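Local coordinates for lectin-like protein (Entamoeba histolytica HM-1:IMSS-A, PDB 5ZBT) that probably binds mannose through this legume lectin-like domain of an ERGIC-53-like membrane protein, although its function has not been established, at residues F80-K85 against L171-L176; L86-K91 against N161-K166; K120-F125 against I136-N141. One frame throughout, in Å; residues are numbered along the deposited sequence.

Contact 1 (F80-K85 against L171-L176); sequences FELQLK and LRIKYL
Glu81 OE2 takes a salt bridge from Arg172 across the strand pair, and Gln83 on its own strand also approaches it. The modelled length of the Gln83 bond is too short to be trusted. The strands 80-85 and 171-176 run antiparallel in one of the two sheets of a legume lectin beta sandwich. Arg172 NH1 meets Glu81 OE2 at 3.0 Å in the salt bridge. The oxygen sits at the edge of the guanidinium, close to its plane. NH1 stands above the carboxylate plane, and the two flat groups are turned 60° against each other. Gln83 NE2 comes to the same oxygen from the opposite face, on its anti side. The salt bridge probably favours the charged carboxylate. Arg172 also donates through NH2 to Asn192 OD1. Glu81 OE1 lies against the lysine chain, 3.3 Å from Lys174 CD, and the two side chains point the same way.

Six backbone hydrogen bonds join the strands through the pairs Phe80-Tyr175, Leu82-Ile173 and Leu84-Leu171. The bond from Leu82 N to Ile173 O is 2.8 Å long. Side chains alternate between the two faces. Glu81, Gln83, Arg172 and Lys174 form the polar one. Phe80, Leu82, Leu84, Leu171, Ile173 and Tyr175 form the other, where Phe80, Leu84 and Leu171 touch strand 97-103 of the opposing sheet. Tyr175 OH is hydrogen-bonded to Ile201 O. The Phe80 ring is set by chi1 of 62°, with CG between the backbone N and the carbonyl carbon. Tyr175 CB then lies over one face of this ring in a CH-pi contact, 4.1 Å from the centroid, and Phe80 CZ is 3.7 Å from that same Tyr175 CB.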
loop_
_atom_site.group_PDB
_atom_site.type_symbol
_atom_site.label_atom_id
_atom_site.label_comp_id
_atom_site.label_asym_id
_atom_site.label_seq_id
_atom_site.Cartn_x
_atom_site.Cartn_y
_atom_site.Cartn_z
ATOM N N PHE A 80 2.659 -2.648 -15.521
ATOM C CA PHE A 80 1.661 -3.265 -14.671
ATOM C C PHE A 80 0.788 -2.199 -14.044
ATOM O O PHE A 80 1.126 -1.009 -14.017
ATOM C CB PHE A 80 2.297 -4.129 -13.572
ATOM C CG PHE A 80 3.162 -3.366 -12.624
ATOM C CD1 PHE A 80 2.612 -2.769 -11.492
ATOM C CD2 PHE A 80 4.534 -3.254 -12.852
ATOM C CE1 PHE A 80 3.400 -2.058 -10.607
ATOM C CE2 PHE A 80 5.338 -2.564 -11.969
ATOM C CZ PHE A 80 4.770 -1.962 -10.834
ATOM N N GLU A 81 -0.344 -2.662 -13.526
ATOM C CA GLU A 81 -1.233 -1.843 -12.724
ATOM C C GLU A 81 -1.642 -2.670 -11.513
ATOM O O GLU A 81 -2.062 -3.826 -11.660
ATOM C CB GLU A 81 -2.456 -1.385 -13.534
ATOM C CG GLU A 81 -3.581 -0.909 -12.653
ATOM C CD GLU A 81 -4.676 -0.157 -13.402
ATOM O OE1 GLU A 81 -4.384 0.542 -14.400
ATOM O OE2 GLU A 81 -5.841 -0.250 -12.960
ATOM N N LEU A 82 -1.465 -2.102 -10.320
ATOM C CA LEU A 82 -1.966 -2.700 -9.093
ATOM C C LEU A 82 -3.156 -1.888 -8.595
ATOM O O LEU A 82 -3.133 -0.646 -8.622
ATOM C CB LEU A 82 -0.878 -2.773 -8.018
ATOM C CG LEU A 82 0.475 -3.336 -8.460
ATOM C CD1 LEU A 82 1.574 -2.993 -7.465
ATOM C CD2 LEU A 82 0.382 -4.838 -8.646
ATOM N N GLN A 83 -4.198 -2.601 -8.156
ATOM C CA GLN A 83 -5.419 -2.013 -7.605
ATOM C C GLN A 83 -5.648 -2.576 -6.212
ATOM O O GLN A 83 -5.901 -3.774 -6.054
ATOM C CB GLN A 83 -6.628 -2.305 -8.492
ATOM C CG GLN A 83 -6.608 -1.603 -9.838
ATOM C CD GLN A 83 -7.674 -2.134 -10.759
ATOM O OE1 GLN A 83 -8.635 -2.734 -10.303
ATOM N NE2 GLN A 83 -7.499 -1.943 -12.059
ATOM N N LEU A 84 -5.561 -1.724 -5.207
ATOM C CA LEU A 84 -5.729 -2.132 -3.821
ATOM C C LEU A 84 -7.020 -1.513 -3.305
ATOM O O LEU A 84 -7.098 -0.295 -3.119
ATOM C CB LEU A 84 -4.536 -1.694 -2.978
ATOM C CG LEU A 84 -4.571 -2.211 -1.540
ATOM C CD1 LEU A 84 -4.272 -3.712 -1.530
ATOM C CD2 LEU A 84 -3.580 -1.482 -0.709
ATOM N N LYS A 85 -8.034 -2.340 -3.086
ATOM C CA LYS A 85 -9.319 -1.845 -2.633
ATOM C C LYS A 85 -9.355 -1.807 -1.104
ATOM O O LYS A 85 -9.085 -2.811 -0.438
ATOM C CB LYS A 85 -10.439 -2.712 -3.196
ATOM C CG LYS A 85 -11.829 -2.143 -2.974
ATOM C CD LYS A 85 -12.873 -2.906 -3.766
ATOM C CE LYS A 85 -14.251 -2.474 -3.336
ATOM N NZ LYS A 85 -15.291 -2.888 -4.312
ATOM N N LEU A 171 -6.817 2.275 -4.404
ATOM C CA LEU A 171 -5.532 2.885 -4.704
ATOM C C LEU A 171 -4.972 2.266 -5.978
ATOM O O LEU A 171 -4.874 1.038 -6.087
ATOM C CB LEU A 171 -4.570 2.688 -3.526
ATOM C CG LEU A 171 -3.095 3.013 -3.773
ATOM C CD1 LEU A 171 -2.891 4.524 -3.937
ATOM C CD2 LEU A 171 -2.203 2.456 -2.643
ATOM N N ARG A 172 -4.620 3.106 -6.952
ATOM C CA ARG A 172 -4.180 2.622 -8.260
ATOM C C ARG A 172 -2.709 2.975 -8.473
ATOM O O ARG A 172 -2.339 4.154 -8.460
ATOM C CB ARG A 172 -5.050 3.192 -9.386
ATOM C CG ARG A 172 -4.769 2.585 -10.770
ATOM C CD ARG A 172 -5.562 3.245 -11.919
ATOM N NE ARG A 172 -6.906 3.655 -11.518
ATOM C CZ ARG A 172 -7.924 2.824 -11.332
ATOM N NH1 ARG A 172 -7.777 1.519 -11.540
ATOM N NH2 ARG A 172 -9.088 3.300 -10.924
ATOM N N ILE A 173 -1.882 1.954 -8.678
ATOM C CA ILE A 173 -0.442 2.100 -8.875
ATOM C C ILE A 173 -0.107 1.584 -10.273
ATOM O O ILE A 173 -0.223 0.382 -10.537
ATOM C CB ILE A 173 0.348 1.340 -7.798
ATOM C CG1 ILE A 173 0.081 1.937 -6.413
ATOM C CG2 ILE A 173 1.845 1.323 -8.114
ATOM C CD1 ILE A 173 0.258 0.940 -5.298
ATOM N N LYS A 174 0.305 2.483 -11.168
ATOM C CA LYS A 174 0.586 2.149 -12.559
ATOM C C LYS A 174 2.039 2.463 -12.873
ATOM O O LYS A 174 2.511 3.566 -12.586
ATOM C CB LYS A 174 -0.307 2.949 -13.518
ATOM C CG LYS A 174 -1.777 2.596 -13.521
ATOM C CD LYS A 174 -2.453 3.168 -14.790
ATOM C CE LYS A 174 -2.556 4.703 -14.751
ATOM N NZ LYS A 174 -3.164 5.318 -15.983
ATOM N N TYR A 175 2.736 1.528 -13.506
ATOM C CA TYR A 175 4.110 1.762 -13.932
ATOM C C TYR A 175 4.291 1.334 -15.385
ATOM O O TYR A 175 3.968 0.199 -15.750
ATOM C CB TYR A 175 5.090 1.016 -13.033
ATOM C CG TYR A 175 6.555 1.262 -13.361
ATOM C CD1 TYR A 175 7.111 2.535 -13.238
ATOM C CD2 TYR A 175 7.387 0.214 -13.772
ATOM C CE1 TYR A 175 8.452 2.765 -13.509
ATOM C CE2 TYR A 175 8.741 0.431 -14.043
ATOM C CZ TYR A 175 9.261 1.709 -13.911
ATOM O OH TYR A 175 10.589 1.942 -14.181
ATOM N N LEU A 176 4.808 2.238 -16.211
ATOM C CA LEU A 176 5.165 1.921 -17.587
ATOM C C LEU A 176 6.676 1.740 -17.661
ATOM O O LEU A 176 7.429 2.682 -17.385
ATOM C CB LEU A 176 4.700 3.021 -18.538
ATOM C CG LEU A 176 3.246 3.425 -18.294
ATOM C CD1 LEU A 176 2.881 4.661 -19.110
ATOM C CD2 LEU A 176 2.338 2.265 -18.627
#

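Contact 2 (L86-K91 against N161-K166); sequences LNIICK and NIQKDK
Gln163 reaches across to Ile88 and Cys90 and can be followed atom by atom. Its CB packs on the isoleucine, 3.8 Å from Ile88 CB, and lies nearly as close to Ile88 CG2. The chain then bends. With chi1 at 78°, CG sits between the backbone N and the carbonyl carbon, and a second turn at chi2 of 84° carries the amide along the strand toward Cys90. Gln163 CD comes to 4.1 Å from Cys90 SG. At the tip, Gln163 NE2 donates to Ile88 O at 2.9 Å. The angle at the hydrogen is only 126°, so the bond is weak. The same NE2 lies 3.7 Å from Cys90 SG, whose disulfide to Cys94 closes a small covalent loop. Gln163 also touches Cys94, the partner in that disulfide.

A water joins the two backbones beside this side chain. Ile88 N donates to water 1 at 2.7 Å, and the water lies 3.0 Å from Gln163 O, placed to donate to it. Further in, Leu86 CD2 meets Ile162 CG2 at 3.6 Å. Both of these side chains also touch Ile126 of the opposing sheet.

In the legume lectin sandwich, 161-166 belongs to the loop that leads from strand 153-158 of one sheet to strand 170-176 of the other. It leans on the end of strand 80-90. Asp165 OD2 of this loop accepts from Asn189 N, outside the two segments. No charged pair joins the segments. The link between them is one weak amide bond, a water between backbones and a few apolar touches, so the direct polar hold across this contact is slight.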
loop_
_atom_site.group_PDB
_atom_site.type_symbol
_atom_site.label_atom_id
_atom_site.label_comp_id
_atom_site.label_asym_id
_atom_site.label_seq_id
_atom_site.Cartn_x
_atom_site.Cartn_y
_atom_site.Cartn_z
ATOM N N LEU A 86 -9.707 -0.648 -0.566
ATOM C CA LEU A 86 -9.614 -0.324 0.853
ATOM C C LEU A 86 -10.934 -0.553 1.576
ATOM O O LEU A 86 -12.013 -0.313 1.028
ATOM C CB LEU A 86 -9.217 1.141 1.030
ATOM C CG LEU A 86 -7.756 1.584 1.025
ATOM C CD1 LEU A 86 -6.945 0.791 0.055
ATOM C CD2 LEU A 86 -7.714 3.048 0.654
ATOM N N ASN A 87 -10.833 -0.988 2.836
ATOM C CA ASN A 87 -11.976 -1.088 3.757
ATOM C C ASN A 87 -11.474 -0.611 5.125
ATOM O O ASN A 87 -10.988 -1.412 5.931
ATOM C CB ASN A 87 -12.508 -2.519 3.803
ATOM C CG ASN A 87 -13.801 -2.655 4.604
ATOM O OD1 ASN A 87 -14.317 -1.686 5.155
ATOM N ND2 ASN A 87 -14.324 -3.875 4.669
ATOM N N ILE A 88 -11.557 0.697 5.371
ATOM C CA ILE A 88 -10.976 1.319 6.564
ATOM C C ILE A 88 -12.107 1.783 7.483
ATOM O O ILE A 88 -13.023 2.486 7.044
ATOM C CB ILE A 88 -10.045 2.490 6.191
ATOM C CG1 ILE A 88 -8.881 2.013 5.320
ATOM C CG2 ILE A 88 -9.467 3.160 7.437
ATOM C CD1 ILE A 88 -8.126 3.165 4.667
ATOM N N ILE A 89 -12.042 1.396 8.755
ATOM C CA ILE A 89 -13.081 1.712 9.735
ATOM C C ILE A 89 -12.518 2.685 10.760
ATOM O O ILE A 89 -11.467 2.427 11.358
ATOM C CB ILE A 89 -13.617 0.449 10.435
ATOM C CG1 ILE A 89 -14.181 -0.539 9.415
ATOM C CG2 ILE A 89 -14.695 0.821 11.431
ATOM C CD1 ILE A 89 -15.126 0.111 8.428
ATOM N N CYS A 90 -13.231 3.794 10.975
ATOM C CA CYS A 90 -12.875 4.789 11.985
ATOM C C CYS A 90 -14.144 5.316 12.632
ATOM O O CYS A 90 -14.959 5.949 11.950
ATOM C CB CYS A 90 -12.095 5.951 11.372
ATOM S SG CYS A 90 -10.887 5.457 10.119
ATOM N N LYS A 91 -14.304 5.067 13.939
ATOM C CA LYS A 91 -15.438 5.624 14.681
ATOM C C LYS A 91 -15.510 7.132 14.515
ATOM O O LYS A 91 -16.573 7.683 14.204
ATOM C CB LYS A 91 -15.346 5.269 16.166
ATOM N N ASN A 161 -12.042 11.936 1.103
ATOM C CA ASN A 161 -13.053 10.890 1.230
ATOM C C ASN A 161 -12.526 9.480 0.965
ATOM O O ASN A 161 -13.300 8.598 0.573
ATOM C CB ASN A 161 -14.243 11.186 0.316
ATOM C CG ASN A 161 -14.916 12.504 0.654
ATOM O OD1 ASN A 161 -15.101 13.361 -0.214
ATOM N ND2 ASN A 161 -15.276 12.674 1.922
ATOM N N ILE A 162 -11.242 9.228 1.234
ATOM C CA ILE A 162 -10.675 7.914 0.929
ATOM C C ILE A 162 -11.348 6.825 1.760
ATOM O O ILE A 162 -11.795 5.804 1.220
ATOM C CB ILE A 162 -9.151 7.911 1.118
ATOM C CG1 ILE A 162 -8.474 8.677 -0.016
ATOM C CG2 ILE A 162 -8.638 6.494 1.117
ATOM C CD1 ILE A 162 -7.008 8.999 0.267
ATOM N N GLN A 163 -11.457 7.018 3.080
ATOM C CA GLN A 163 -12.115 5.975 3.862
ATOM C C GLN A 163 -13.612 6.178 3.992
ATOM O O GLN A 163 -14.314 5.212 4.317
ATOM C CB GLN A 163 -11.495 5.824 5.266
ATOM C CG GLN A 163 -11.886 6.858 6.281
ATOM C CD GLN A 163 -13.202 6.563 6.978
ATOM O OE1 GLN A 163 -14.036 7.458 7.110
ATOM N NE2 GLN A 163 -13.401 5.319 7.421
ATOM N N LYS A 164 -14.114 7.392 3.731
ATOM C CA LYS A 164 -15.546 7.682 3.784
ATOM C C LYS A 164 -16.318 7.111 2.602
ATOM O O LYS A 164 -17.553 7.177 2.604
ATOM C CB LYS A 164 -15.774 9.196 3.853
ATOM C CG LYS A 164 -15.577 9.793 5.245
ATOM C CD LYS A 164 -15.245 11.285 5.160
ATOM C CE LYS A 164 -15.430 12.000 6.497
ATOM N NZ LYS A 164 -14.495 11.526 7.563
ATOM N N ASP A 165 -15.631 6.590 1.585
ATOM C CA ASP A 165 -16.286 5.877 0.487
ATOM C C ASP A 165 -16.758 4.520 1.004
ATOM O O ASP A 165 -15.947 3.616 1.228
ATOM C CB ASP A 165 -15.313 5.731 -0.688
ATOM C CG ASP A 165 -15.919 5.018 -1.898
ATOM O OD1 ASP A 165 -17.044 4.480 -1.827
ATOM O OD2 ASP A 165 -15.256 4.999 -2.955
ATOM N N LYS A 166 -18.072 4.366 1.176
ATOM C CA LYS A 166 -18.621 3.142 1.756
ATOM C C LYS A 166 -18.410 1.911 0.880
ATOM O O LYS A 166 -18.456 0.786 1.394
ATOM C CB LYS A 166 -20.108 3.326 2.037
ATOM C CG LYS A 166 -20.394 4.375 3.094
ATOM C CD LYS A 166 -21.237 5.517 2.550
ATOM C CE LYS A 166 -22.104 6.110 3.657
ATOM N NZ LYS A 166 -21.381 6.169 4.967
HETATM O O HOH W 1 -12.847 2.575 3.936
#

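Contact 3 (K120-F125 against I136-N141); sequences KGIGIF and ISVLKN
Phe125 and Leu139 cross at an angle, with the leucine at the side of the ring. Phe125 CE2 is 3.7 Å from Leu139 CB, and Leu139 CD2 lies at the ring edge, in plane. One face of the ring rests over the backbone of its own strand, with Gly123 C 3.8 Å above the ring plane and displaced toward the rim. Chi1 of -49° turns the ring back along the strand in this way. Gly123 has no side chain, and the ring lies close over its backbone. Phe113 stacks on the same ring, and Trp101 meets it edge-to-face.

On the opposite face Ile122, Ile124 and Val138 meet, beside Lys140. Ile122 CG2 meets Val138 CG1 at 4.0 Å, while Ile124 CG1 lies 4.3 Å from Val138 CG2. Val138 thus touches both isoleucines, one with each methyl.

These strands, 122-127 and 135-142, form a beta hairpin within one sheet of the legume lectin sandwich. Val138 also packs on Ile184, Ile196 and Ile198 of the other sheet, so its face lines the core between the sheets.

Six backbone hydrogen bonds zip the hairpin, in the pairs Gly121-Asn141, Gly123-Leu139 and Phe125-Ser137. The bond from Asn141 N to Gly121 O is 2.9 Å long. The chain turns a corner at Gly121. The Lys140 chain passes this corner, with its CG 3.6 Å from Gly121 O, and its NZ goes on to a salt bridge with Glu152 OE2.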
loop_
_atom_site.group_PDB
_atom_site.type_symbol
_atom_site.label_atom_id
_atom_site.label_comp_id
_atom_site.label_asym_id
_atom_site.label_seq_id
_atom_site.Cartn_x
_atom_site.Cartn_y
_atom_site.Cartn_z
ATOM N N LYS A 120 15.270 -0.167 0.379
ATOM C CA LYS A 120 15.619 0.184 -0.996
ATOM C C LYS A 120 14.403 -0.070 -1.885
ATOM O O LYS A 120 13.997 -1.216 -2.088
ATOM C CB LYS A 120 16.851 -0.581 -1.477
ATOM C CG LYS A 120 17.441 -0.025 -2.773
ATOM C CD LYS A 120 18.616 -0.878 -3.284
ATOM C CE LYS A 120 19.973 -0.265 -2.872
ATOM N NZ LYS A 120 20.966 -1.238 -2.288
ATOM N N GLY A 121 13.820 0.989 -2.401
ATOM C CA GLY A 121 12.646 0.859 -3.233
ATOM C C GLY A 121 11.719 2.044 -3.026
ATOM O O GLY A 121 12.167 3.167 -2.782
ATOM N N ILE A 122 10.425 1.744 -3.082
ATOM C CA ILE A 122 9.376 2.752 -3.137
ATOM C C ILE A 122 8.359 2.428 -2.053
ATOM O O ILE A 122 7.947 1.267 -1.909
ATOM C CB ILE A 122 8.708 2.800 -4.533
ATOM C CG1 ILE A 122 9.612 3.503 -5.536
ATOM C CG2 ILE A 122 7.351 3.488 -4.508
ATOM C CD1 ILE A 122 9.532 2.912 -6.928
ATOM N N GLY A 123 7.995 3.435 -1.269
ATOM C CA GLY A 123 6.858 3.362 -0.373
ATOM C C GLY A 123 5.785 4.327 -0.851
ATOM O O GLY A 123 6.069 5.498 -1.132
ATOM N N ILE A 124 4.564 3.812 -0.966
ATOM C CA ILE A 124 3.380 4.605 -1.302
ATOM C C ILE A 124 2.505 4.630 -0.058
ATOM O O ILE A 124 2.062 3.573 0.417
ATOM C CB ILE A 124 2.625 4.021 -2.512
ATOM C CG1 ILE A 124 3.590 3.811 -3.674
ATOM C CG2 ILE A 124 1.490 4.911 -2.950
ATOM C CD1 ILE A 124 3.282 2.602 -4.490
ATOM N N PHE A 125 2.262 5.828 0.478
ATOM C CA PHE A 125 1.635 5.985 1.782
ATOM C C PHE A 125 0.345 6.780 1.662
ATOM O O PHE A 125 0.279 7.776 0.933
ATOM C CB PHE A 125 2.581 6.686 2.778
ATOM C CG PHE A 125 3.969 6.091 2.828
ATOM C CD1 PHE A 125 4.152 4.723 2.995
ATOM C CD2 PHE A 125 5.084 6.895 2.702
ATOM C CE1 PHE A 125 5.431 4.169 3.047
ATOM C CE2 PHE A 125 6.370 6.349 2.737
ATOM C CZ PHE A 125 6.535 4.982 2.917
ATOM N N ILE A 136 -1.624 11.429 0.175
ATOM C CA ILE A 136 -0.940 10.321 -0.463
ATOM C C ILE A 136 0.463 10.808 -0.777
ATOM O O ILE A 136 0.632 11.934 -1.260
ATOM C CB ILE A 136 -1.697 9.844 -1.713
ATOM C CG1 ILE A 136 -3.025 9.200 -1.284
ATOM C CG2 ILE A 136 -0.874 8.847 -2.498
ATOM C CD1 ILE A 136 -3.944 8.821 -2.438
ATOM N N SER A 137 1.465 9.998 -0.435
ATOM C CA SER A 137 2.868 10.332 -0.627
ATOM C C SER A 137 3.578 9.169 -1.296
ATOM O O SER A 137 3.171 8.011 -1.166
ATOM C CB SER A 137 3.573 10.629 0.687
ATOM O OG SER A 137 2.696 11.279 1.585
ATOM N N VAL A 138 4.640 9.486 -2.025
ATOM C CA VAL A 138 5.552 8.490 -2.559
ATOM C C VAL A 138 6.944 8.862 -2.085
ATOM O O VAL A 138 7.347 10.026 -2.179
ATOM C CB VAL A 138 5.500 8.400 -4.091
ATOM C CG1 VAL A 138 6.537 7.421 -4.573
ATOM C CG2 VAL A 138 4.102 7.959 -4.554
ATOM N N LEU A 139 7.659 7.875 -1.555
ATOM C CA LEU A 139 8.967 8.071 -0.950
ATOM C C LEU A 139 9.894 7.015 -1.527
ATOM O O LEU A 139 9.794 5.843 -1.157
ATOM C CB LEU A 139 8.880 7.940 0.566
ATOM C CG LEU A 139 9.957 8.652 1.370
ATOM C CD1 LEU A 139 10.094 10.032 0.840
ATOM C CD2 LEU A 139 9.546 8.721 2.812
ATOM N N LYS A 140 10.781 7.415 -2.433
ATOM C CA LYS A 140 11.794 6.507 -2.960
ATOM C C LYS A 140 13.049 6.618 -2.109
ATOM O O LYS A 140 13.528 7.724 -1.841
ATOM C CB LYS A 140 12.125 6.809 -4.421
ATOM C CG LYS A 140 13.129 5.847 -5.034
ATOM C CD LYS A 140 13.104 5.922 -6.547
ATOM C CE LYS A 140 13.816 4.726 -7.176
ATOM N NZ LYS A 140 15.313 4.815 -7.035
ATOM N N ASN A 141 13.565 5.473 -1.684
ATOM C CA ASN A 141 14.705 5.378 -0.787
ATOM C C ASN A 141 15.792 4.532 -1.438
ATOM O O ASN A 141 15.503 3.540 -2.118
ATOM C CB ASN A 141 14.279 4.767 0.562
ATOM C CG ASN A 141 15.356 4.882 1.638
ATOM O OD1 ASN A 141 16.477 5.355 1.384
ATOM N ND2 ASN A 141 15.008 4.463 2.865
#

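Contacts 1 and 3 are buried strand pairs, one in each sheet of the sandwich, and they meet in the core where Ile173 CD1 lies 3.5 Å from Ile124 CD1. Contact 2 is only partly buried, at one end of the sandwich. It shares strand 80-90 with contact 1, continuing directly where that contact stops. Its Ile162 packs on Ile136 of contact 3. The chemistry follows the place. The strand pairs rely on regular backbone hydrogen bonds, and contact 1 adds a charged cluster on its polar face. Contact 3 instead has aromatic packing on its corresponding face. Contact 2 has no strand register and uses a side-chain amide and a water.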